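Local coordinates for glucanase (Clostridium thermocellum, PDB 5GXX), which probably cuts internal beta-1,4-glycosidic bonds of cellulose, as a family 9 endoglucanase of the cellulosome, at residues D53-N58 against A117-W122; D77-S82 against R424-Y429; Y110-G115 against M132-F137. The protein carries 1 engineered substitution. All blocks are in the same frame, centred on the assembly; numbering follows the deposited sequence.

Overall arrangement
Following the chain, residues 53-58 come first and 77-82 next, then 110-115, 117-122, 132-137 and, far later, 424-429. Interaction 1 closes a loop of 58 residues, largely helical, between strand 56-57 and helix 115-120. Interaction 2 opens inside that loop and ends on helix 412-429, 341 residues on, so the two cross. Interaction 3 closes a short loop of 16 residues between strands 108-112 and 136-139; it crosses interaction 1 and is nested inside interaction 2. Interactions 1 and 3 touch through the small sheet they share, their centres about 8 Å apart. Interaction 2 sets the loop between helices 58-75 and 85-101 against the end of helix 412-429, its centre about 35 Å from that of interaction 1.

Interaction 1 of 3, residues D53-N58 against A117-W122; sequences DHVKFN and ADHKWW
His119 and Asp53 are joined by a short histidine-carboxylate hydrogen bond: NE2 of His119 donates to OD2 of Asp53 over 2.7 Å, close to straight (164° at the hydrogen). The oxygen sits at the edge of the imidazole, in the ring plane, whereas the nitrogen meets OD2 on its anti side. Carboxylate and ring are turned 49° against each other. The other oxygen, Asp53 OD1, accepts from the backbone N of Ala51, which limits rotation of the carboxylate.

The second bond runs from backbone to side chain: N of His54 donates to OD1 of Asp118 (2.9 Å, nearly straight), on the syn side and tilted out of the carboxylate plane. Extending away from its own backbone N (chi1 -169°), Asp118 lays its carboxylate along the start of His54, with OD2 3.3 Å from His54 CB. A water links the segments a third time, 2.9 Å from His54 ND1 and donating to the carbonyl O of Asp118. NE2 of the same imidazole bonds to Thr365 OG1, so both ring nitrogens are engaged.

Outward from these bonds, methyl CG2 of Val55 rests 3.5 Å from CB of Asp118, while its CG1 lies 3.4 Å above the centre of the Phe57 ring. Trp121 turns its ring edge toward His54 ND1, CZ3 being the closest atom, and bonds through NE1 to the carbonyl of Ile543. Ile128 of helix 128-131 packs on His54, Asp118 and Trp121.

Asp53 and His54 end the Asp-Ala-Gly-Asp-His sequence typical of glycoside hydrolase family 9, which in relatives lines the active-site cleft; the Tris molecule bound about 3 Å from the side chain of His119 is consistent with such a pocket here.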
# COMPACT_ATOMS: atom_id res chain seq x y z
N ASP A 53 -15.05 26.93 -2.47
CA ASP A 53 -15.35 25.65 -3.09
C ASP A 53 -15.63 25.83 -4.57
O ASP A 53 -15.37 26.88 -5.15
CB ASP A 53 -16.56 25.00 -2.39
CG ASP A 53 -17.83 25.82 -2.52
OD1 ASP A 53 -17.73 26.99 -2.96
OD2 ASP A 53 -18.94 25.29 -2.20
N HIS A 54 -16.16 24.79 -5.21
CA HIS A 54 -16.41 24.87 -6.64
C HIS A 54 -17.83 24.50 -7.05
O HIS A 54 -18.11 24.21 -8.21
CB HIS A 54 -15.33 24.09 -7.42
CG HIS A 54 -13.94 24.56 -7.11
ND1 HIS A 54 -13.06 23.85 -6.33
CD2 HIS A 54 -13.32 25.73 -7.40
CE1 HIS A 54 -11.94 24.54 -6.18
NE2 HIS A 54 -12.08 25.69 -6.82
N VAL A 55 -18.75 24.56 -6.10
CA VAL A 55 -20.16 24.33 -6.40
C VAL A 55 -20.80 25.61 -6.92
O VAL A 55 -20.47 26.70 -6.44
CB VAL A 55 -20.93 23.85 -5.15
CG1 VAL A 55 -22.39 23.52 -5.50
CG2 VAL A 55 -20.26 22.63 -4.55
N LYS A 56 -21.70 25.48 -7.89
CA LYS A 56 -22.57 26.58 -8.30
C LYS A 56 -23.91 26.35 -7.59
O LYS A 56 -24.70 25.45 -7.93
CB LYS A 56 -22.67 26.67 -9.83
CG LYS A 56 -21.33 26.74 -10.56
CD LYS A 56 -21.55 26.87 -12.07
CE LYS A 56 -20.26 26.65 -12.81
NZ LYS A 56 -20.54 26.74 -14.27
N PHE A 57 -24.16 27.14 -6.55
CA PHE A 57 -25.39 27.07 -5.76
C PHE A 57 -26.26 28.25 -6.17
O PHE A 57 -25.98 29.38 -5.78
CB PHE A 57 -25.12 27.19 -4.26
CG PHE A 57 -24.59 25.95 -3.59
CD1 PHE A 57 -25.39 24.82 -3.45
CD2 PHE A 57 -23.35 25.96 -2.95
CE1 PHE A 57 -24.92 23.70 -2.76
CE2 PHE A 57 -22.86 24.85 -2.26
CZ PHE A 57 -23.66 23.71 -2.16
N ASN A 58 -27.31 28.02 -6.94
CA ASN A 58 -28.02 29.14 -7.56
C ASN A 58 -28.74 30.08 -6.60
O ASN A 58 -28.94 31.23 -6.96
CB ASN A 58 -29.05 28.66 -8.60
CG ASN A 58 -28.44 28.23 -9.92
OD1 ASN A 58 -27.30 27.75 -9.96
ND2 ASN A 58 -29.18 28.44 -11.01
N ALA A 117 -19.24 15.87 -2.26
CA ALA A 117 -18.14 15.49 -3.14
C ALA A 117 -17.16 16.65 -3.37
O ALA A 117 -15.95 16.47 -3.26
CB ALA A 117 -18.67 14.96 -4.47
N ASP A 118 -17.70 17.83 -3.66
CA ASP A 118 -16.87 19.01 -3.90
C ASP A 118 -16.01 19.36 -2.67
O ASP A 118 -14.80 19.58 -2.77
CB ASP A 118 -17.77 20.18 -4.33
CG ASP A 118 -16.99 21.38 -4.85
OD1 ASP A 118 -16.49 22.16 -4.01
OD2 ASP A 118 -16.87 21.49 -6.09
N HIS A 119 -16.63 19.41 -1.50
CA HIS A 119 -15.98 19.87 -0.28
C HIS A 119 -14.95 18.90 0.26
O HIS A 119 -14.03 19.29 0.97
CB HIS A 119 -17.04 20.21 0.77
CG HIS A 119 -17.85 21.41 0.39
ND1 HIS A 119 -18.80 21.95 1.23
CD2 HIS A 119 -17.84 22.17 -0.72
CE1 HIS A 119 -19.35 23.00 0.64
NE2 HIS A 119 -18.78 23.16 -0.54
N LYS A 120 -15.07 17.63 -0.12
CA LYS A 120 -14.13 16.63 0.39
C LYS A 120 -12.72 16.81 -0.18
O LYS A 120 -11.74 16.35 0.40
CB LYS A 120 -14.67 15.24 0.08
CG LYS A 120 -14.10 14.14 0.92
CD LYS A 120 -14.81 12.83 0.56
CE LYS A 120 -13.94 11.61 0.83
NZ LYS A 120 -13.26 11.69 2.16
N TRP A 121 -12.62 17.53 -1.30
CA TRP A 121 -11.36 17.67 -2.03
C TRP A 121 -10.89 19.12 -1.94
O TRP A 121 -11.70 20.05 -2.05
CB TRP A 121 -11.55 17.27 -3.49
CG TRP A 121 -10.34 17.44 -4.37
CD1 TRP A 121 -9.25 16.62 -4.44
CD2 TRP A 121 -10.11 18.50 -5.30
NE1 TRP A 121 -8.35 17.11 -5.37
CE2 TRP A 121 -8.86 18.26 -5.91
CE3 TRP A 121 -10.84 19.64 -5.68
CZ2 TRP A 121 -8.32 19.10 -6.89
CZ3 TRP A 121 -10.31 20.47 -6.65
CH2 TRP A 121 -9.06 20.20 -7.25
N TRP A 122 -9.58 19.29 -1.78
CA TRP A 122 -8.94 20.60 -1.61
C TRP A 122 -7.95 20.77 -2.77
O TRP A 122 -6.95 20.07 -2.85
CB TRP A 122 -8.22 20.71 -0.25
CG TRP A 122 -7.90 22.14 0.10
CD1 TRP A 122 -6.75 22.82 -0.18
CD2 TRP A 122 -8.78 23.08 0.73
NE1 TRP A 122 -6.83 24.12 0.28
CE2 TRP A 122 -8.07 24.31 0.83
CE3 TRP A 122 -10.08 23.01 1.24
CZ2 TRP A 122 -8.63 25.45 1.43
CZ3 TRP A 122 -10.63 24.15 1.82
CH2 TRP A 122 -9.93 25.35 1.88
O HOH W 1 -13.73 21.84 -4.33

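Interaction 2 of 3, residues D77-S82 against R424-Y429; sequences DDIEAS and RLTAEY
Ile79 and Thr426 supply the buried apolar part of the contact, methyl to methyl: CG2 of Ile79 lies 3.9 Å from CG2 of Thr426, the two side chains crossing at about a right angle. Thr426 has OG1 trans to its backbone N (chi1 -167°), which leaves the methyl branch for Ile79 and lets the hydroxyl bond to the carbonyl of Gly430. Beside this pair, CB of Ser82 approaches Thr426 OG1, and CB of Ala427 packs on CB of Asp78 at 3.8 Å.

No direct hydrogen bond crosses between the segments. The CA of Ala427 makes a CH...O contact of 3.5 Å with the carbonyl O of Asp78, and one water donates both to that oxygen (2.7 Å) and to O of Ala427 (2.9 Å). A second water spans Ser82 N and Thr426 O, weakly at both ends.

The helices concerned belong to the (alpha/alpha)6 barrel of family 9: residues 77-82 form the turn between helices 58-75 and 85-101, set against the last turns of helix 412-429. Helix 7-20 packs against the pair through Leu11, which touches both Ser82 and Thr426.

Within the turn, Ser82 OG donates to Ile79 O over 2.6 Å, in the carbonyl plane. On the helix, NH1 of Arg424 forms a salt bridge with OE1 of Glu428 (2.9 Å), while its NE pairs with Asp317.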
# COMPACT_ATOMS: atom_id res chain seq x y z
N ASP A 77 -25.03 55.77 -10.40
CA ASP A 77 -24.71 57.12 -10.87
C ASP A 77 -23.80 57.88 -9.92
O ASP A 77 -23.12 58.83 -10.33
CB ASP A 77 -25.98 57.96 -11.03
CG ASP A 77 -26.83 57.52 -12.20
OD1 ASP A 77 -26.28 57.00 -13.20
OD2 ASP A 77 -28.06 57.72 -12.11
N ASP A 78 -23.81 57.49 -8.66
CA ASP A 78 -23.17 58.26 -7.61
C ASP A 78 -21.70 57.88 -7.38
O ASP A 78 -21.02 58.51 -6.57
CB ASP A 78 -23.98 58.16 -6.31
CG ASP A 78 -25.39 58.70 -6.46
OD1 ASP A 78 -25.55 59.75 -7.12
OD2 ASP A 78 -26.33 58.08 -5.92
N ILE A 79 -21.23 56.86 -8.09
CA ILE A 79 -19.91 56.29 -7.87
C ILE A 79 -18.95 56.41 -9.05
O ILE A 79 -17.99 55.65 -9.14
CB ILE A 79 -19.98 54.79 -7.51
CG1 ILE A 79 -20.57 53.98 -8.67
CG2 ILE A 79 -20.79 54.57 -6.22
CD1 ILE A 79 -20.21 52.50 -8.66
N GLU A 80 -19.19 57.34 -9.97
CA GLU A 80 -18.34 57.33 -11.16
C GLU A 80 -16.89 57.76 -10.91
O GLU A 80 -15.98 57.30 -11.61
CB GLU A 80 -19.03 57.93 -12.38
CG GLU A 80 -19.67 56.84 -13.26
CD GLU A 80 -20.81 57.35 -14.12
OE1 GLU A 80 -20.89 58.58 -14.38
OE2 GLU A 80 -21.64 56.53 -14.56
N ALA A 81 -16.68 58.57 -9.88
CA ALA A 81 -15.35 58.98 -9.43
C ALA A 81 -14.48 57.83 -8.93
O ALA A 81 -13.26 57.86 -9.11
CB ALA A 81 -15.47 60.05 -8.36
N SER A 82 -15.09 56.82 -8.30
CA SER A 82 -14.38 55.60 -7.91
C SER A 82 -13.86 54.81 -9.10
O SER A 82 -12.96 53.97 -8.95
CB SER A 82 -15.30 54.69 -7.10
OG SER A 82 -16.31 54.14 -7.93
N ARG A 424 -22.28 53.21 -1.34
CA ARG A 424 -22.81 54.36 -0.62
C ARG A 424 -21.69 55.21 -0.01
O ARG A 424 -21.71 56.45 -0.08
CB ARG A 424 -23.77 53.90 0.47
CG ARG A 424 -24.34 55.02 1.34
CD ARG A 424 -24.99 56.12 0.50
NE ARG A 424 -25.62 57.09 1.39
CZ ARG A 424 -24.94 58.00 2.10
NH1 ARG A 424 -23.62 58.10 2.01
NH2 ARG A 424 -25.60 58.82 2.91
N LEU A 425 -20.70 54.55 0.60
CA LEU A 425 -19.67 55.30 1.30
C LEU A 425 -18.70 56.00 0.35
O LEU A 425 -18.27 57.13 0.61
CB LEU A 425 -18.96 54.41 2.32
CG LEU A 425 -19.82 54.23 3.58
CD1 LEU A 425 -19.45 52.95 4.31
CD2 LEU A 425 -19.76 55.46 4.50
N THR A 426 -18.35 55.35 -0.76
CA THR A 426 -17.46 56.01 -1.70
C THR A 426 -18.20 57.14 -2.41
O THR A 426 -17.60 58.18 -2.70
CB THR A 426 -16.77 55.05 -2.69
OG1 THR A 426 -15.71 55.74 -3.36
CG2 THR A 426 -17.75 54.53 -3.72
N ALA A 427 -19.49 56.97 -2.65
CA ALA A 427 -20.29 58.05 -3.21
C ALA A 427 -20.15 59.30 -2.35
O ALA A 427 -19.97 60.41 -2.87
CB ALA A 427 -21.76 57.64 -3.29
N GLU A 428 -20.20 59.14 -1.04
CA GLU A 428 -20.10 60.30 -0.16
C GLU A 428 -18.67 60.81 0.02
O GLU A 428 -18.42 62.02 -0.04
CB GLU A 428 -20.70 59.95 1.20
CG GLU A 428 -20.51 61.05 2.25
CD GLU A 428 -21.33 60.82 3.50
OE1 GLU A 428 -21.86 59.71 3.68
OE2 GLU A 428 -21.42 61.73 4.34
N TYR A 429 -17.73 59.90 0.23
CA TYR A 429 -16.40 60.31 0.66
C TYR A 429 -15.37 60.34 -0.46
O TYR A 429 -14.27 60.85 -0.27
CB TYR A 429 -15.92 59.44 1.82
CG TYR A 429 -16.76 59.64 3.05
CD1 TYR A 429 -16.64 60.79 3.82
CD2 TYR A 429 -17.73 58.70 3.43
CE1 TYR A 429 -17.43 60.98 4.95
CE2 TYR A 429 -18.51 58.87 4.56
CZ TYR A 429 -18.36 60.02 5.32
OH TYR A 429 -19.14 60.22 6.44
O HOH W 2 -21.51 60.88 -5.33
O HOH W 3 -17.50 57.75 -6.03

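Interaction 3 of 3, residues Y110-G115 against M132-F137; sequences YQIGDG and MTRPYF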
# COMPACT_ATOMS: atom_id res chain seq x y z
N TYR A 110 -30.52 24.27 -11.27
CA TYR A 110 -30.37 25.08 -10.05
C TYR A 110 -29.11 24.80 -9.24
O TYR A 110 -28.89 25.44 -8.22
CB TYR A 110 -31.62 24.96 -9.17
CG TYR A 110 -31.81 23.66 -8.40
CD1 TYR A 110 -32.48 22.57 -8.98
CD2 TYR A 110 -31.36 23.53 -7.08
CE1 TYR A 110 -32.66 21.39 -8.26
CE2 TYR A 110 -31.53 22.35 -6.36
CZ TYR A 110 -32.20 21.29 -6.95
OH TYR A 110 -32.37 20.12 -6.24
N GLN A 111 -28.31 23.84 -9.68
CA GLN A 111 -27.05 23.55 -9.03
C GLN A 111 -26.09 22.84 -9.97
O GLN A 111 -26.51 22.01 -10.78
CB GLN A 111 -27.30 22.69 -7.78
CG GLN A 111 -26.07 22.46 -6.92
CD GLN A 111 -26.40 21.92 -5.55
OE1 GLN A 111 -27.32 22.39 -4.88
NE2 GLN A 111 -25.63 20.94 -5.12
N ILE A 112 -24.81 23.17 -9.89
CA ILE A 112 -23.77 22.40 -10.58
C ILE A 112 -22.77 21.95 -9.53
O ILE A 112 -22.22 22.76 -8.80
CB ILE A 112 -23.00 23.20 -11.66
CG1 ILE A 112 -23.91 23.83 -12.72
CG2 ILE A 112 -21.90 22.32 -12.32
CD1 ILE A 112 -24.70 22.88 -13.60
N GLY A 113 -22.54 20.64 -9.44
CA GLY A 113 -21.67 20.10 -8.41
C GLY A 113 -22.43 19.57 -7.21
O GLY A 113 -23.51 20.06 -6.85
N ASP A 114 -21.85 18.54 -6.61
CA ASP A 114 -22.37 17.87 -5.42
C ASP A 114 -21.60 18.44 -4.24
O ASP A 114 -20.37 18.35 -4.21
CB ASP A 114 -22.09 16.37 -5.55
CG ASP A 114 -22.61 15.56 -4.38
OD1 ASP A 114 -22.04 15.63 -3.27
OD2 ASP A 114 -23.57 14.78 -4.58
N GLY A 115 -22.32 19.03 -3.30
CA GLY A 115 -21.72 19.69 -2.14
C GLY A 115 -20.71 18.83 -1.40
O GLY A 115 -19.56 19.24 -1.18
N MET A 132 -12.80 14.50 -10.13
CA MET A 132 -14.19 14.07 -10.08
C MET A 132 -15.01 14.57 -11.26
O MET A 132 -14.60 15.50 -11.97
CB MET A 132 -14.84 14.52 -8.77
CG MET A 132 -15.17 16.02 -8.72
SD MET A 132 -15.63 16.64 -7.10
CE MET A 132 -14.08 16.67 -6.22
N THR A 133 -16.17 13.96 -11.44
CA THR A 133 -17.14 14.31 -12.48
C THR A 133 -18.36 14.96 -11.83
O THR A 133 -18.96 14.42 -10.90
CB THR A 133 -17.54 13.07 -13.32
OG1 THR A 133 -16.36 12.51 -13.90
CG2 THR A 133 -18.48 13.45 -14.46
N ARG A 134 -18.70 16.15 -12.31
CA ARG A 134 -19.65 17.00 -11.61
C ARG A 134 -21.07 16.85 -12.12
O ARG A 134 -21.34 17.07 -13.31
CB ARG A 134 -19.21 18.46 -11.74
CG ARG A 134 -17.93 18.75 -11.00
CD ARG A 134 -17.15 19.90 -11.61
NE ARG A 134 -17.83 21.19 -11.72
CZ ARG A 134 -18.03 22.03 -10.70
NH1 ARG A 134 -17.64 21.70 -9.48
NH2 ARG A 134 -18.62 23.20 -10.92
N PRO A 135 -22.00 16.51 -11.22
CA PRO A 135 -23.40 16.42 -11.63
C PRO A 135 -24.08 17.77 -11.79
O PRO A 135 -23.52 18.81 -11.41
CB PRO A 135 -24.05 15.65 -10.48
CG PRO A 135 -23.26 16.08 -9.30
CD PRO A 135 -21.84 16.14 -9.80
N TYR A 136 -25.28 17.77 -12.34
CA TYR A 136 -26.14 18.95 -12.28
C TYR A 136 -27.51 18.55 -11.74
O TYR A 136 -27.82 17.35 -11.63
CB TYR A 136 -26.24 19.63 -13.64
CG TYR A 136 -26.95 18.83 -14.72
CD1 TYR A 136 -28.32 18.96 -14.90
CD2 TYR A 136 -26.24 17.97 -15.56
CE1 TYR A 136 -28.99 18.25 -15.88
CE2 TYR A 136 -26.91 17.24 -16.55
CZ TYR A 136 -28.28 17.40 -16.69
OH TYR A 136 -28.96 16.70 -17.68
N PHE A 137 -28.29 19.56 -11.38
CA PHE A 137 -29.57 19.36 -10.73
C PHE A 137 -30.61 20.28 -11.35
O PHE A 137 -30.35 21.45 -11.59
CB PHE A 137 -29.42 19.60 -9.22
CG PHE A 137 -28.37 18.73 -8.60
CD1 PHE A 137 -27.03 19.11 -8.60
CD2 PHE A 137 -28.72 17.50 -8.05
CE1 PHE A 137 -26.05 18.29 -8.05
CE2 PHE A 137 -27.75 16.67 -7.50
CZ PHE A 137 -26.41 17.06 -7.50
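Strands 108-112 and 136-139 pair here as neighbours in a three-stranded antiparallel sheet, with Gln111 and Phe137 as a hydrogen-bonded pair and Ile112 and Tyr136 as a non-hydrogen-bonded one. N of Tyr110 donates to O of Phe137 (2.8 Å) and N of Phe137 returns to O of Gln111 (3.1 Å). Past the regular pairing, N of Gly113 reaches O of Pro135 over 2.9 Å, almost straight at 171°.

Phe137 is the central side chain. Its CB stands over one face of the Tyr110 ring, 4.2 Å from the centroid and displaced toward the rim, a CH-pi contact. The phenyl group runs alongside Gln111, pointing the same way, with CD1 3.7 Å from CB of Gln111; the Gln111 amide is turned 55° from the ring. That amide is held by NE2 donating to Gly113 O (2.9 Å) and to Ala186 O. The Gly113 oxygen is also approached by Phe137 CE1.

On the other face of the sheet, CD1 of Ile112 packs 3.6 Å from CB of Tyr136, while CG2 of Ile112 touches NH2 of Arg134. A bend at chi3 (58°) folds the guanidinium back toward the first strand, where NE forms a salt bridge with Asp42 and NH1 bonds to the carbonyl of His54.

Pro135 CG lies against CB of Asp114, whose carboxylate caps helix 115-120 at the N of Ala117. Strand 56-57 flanks strand 108-112 on the side away from 136-139, bonding through the backbone of Lys56 to Ile112, and Asn58, at the start of the following helix, bonds to Tyr110.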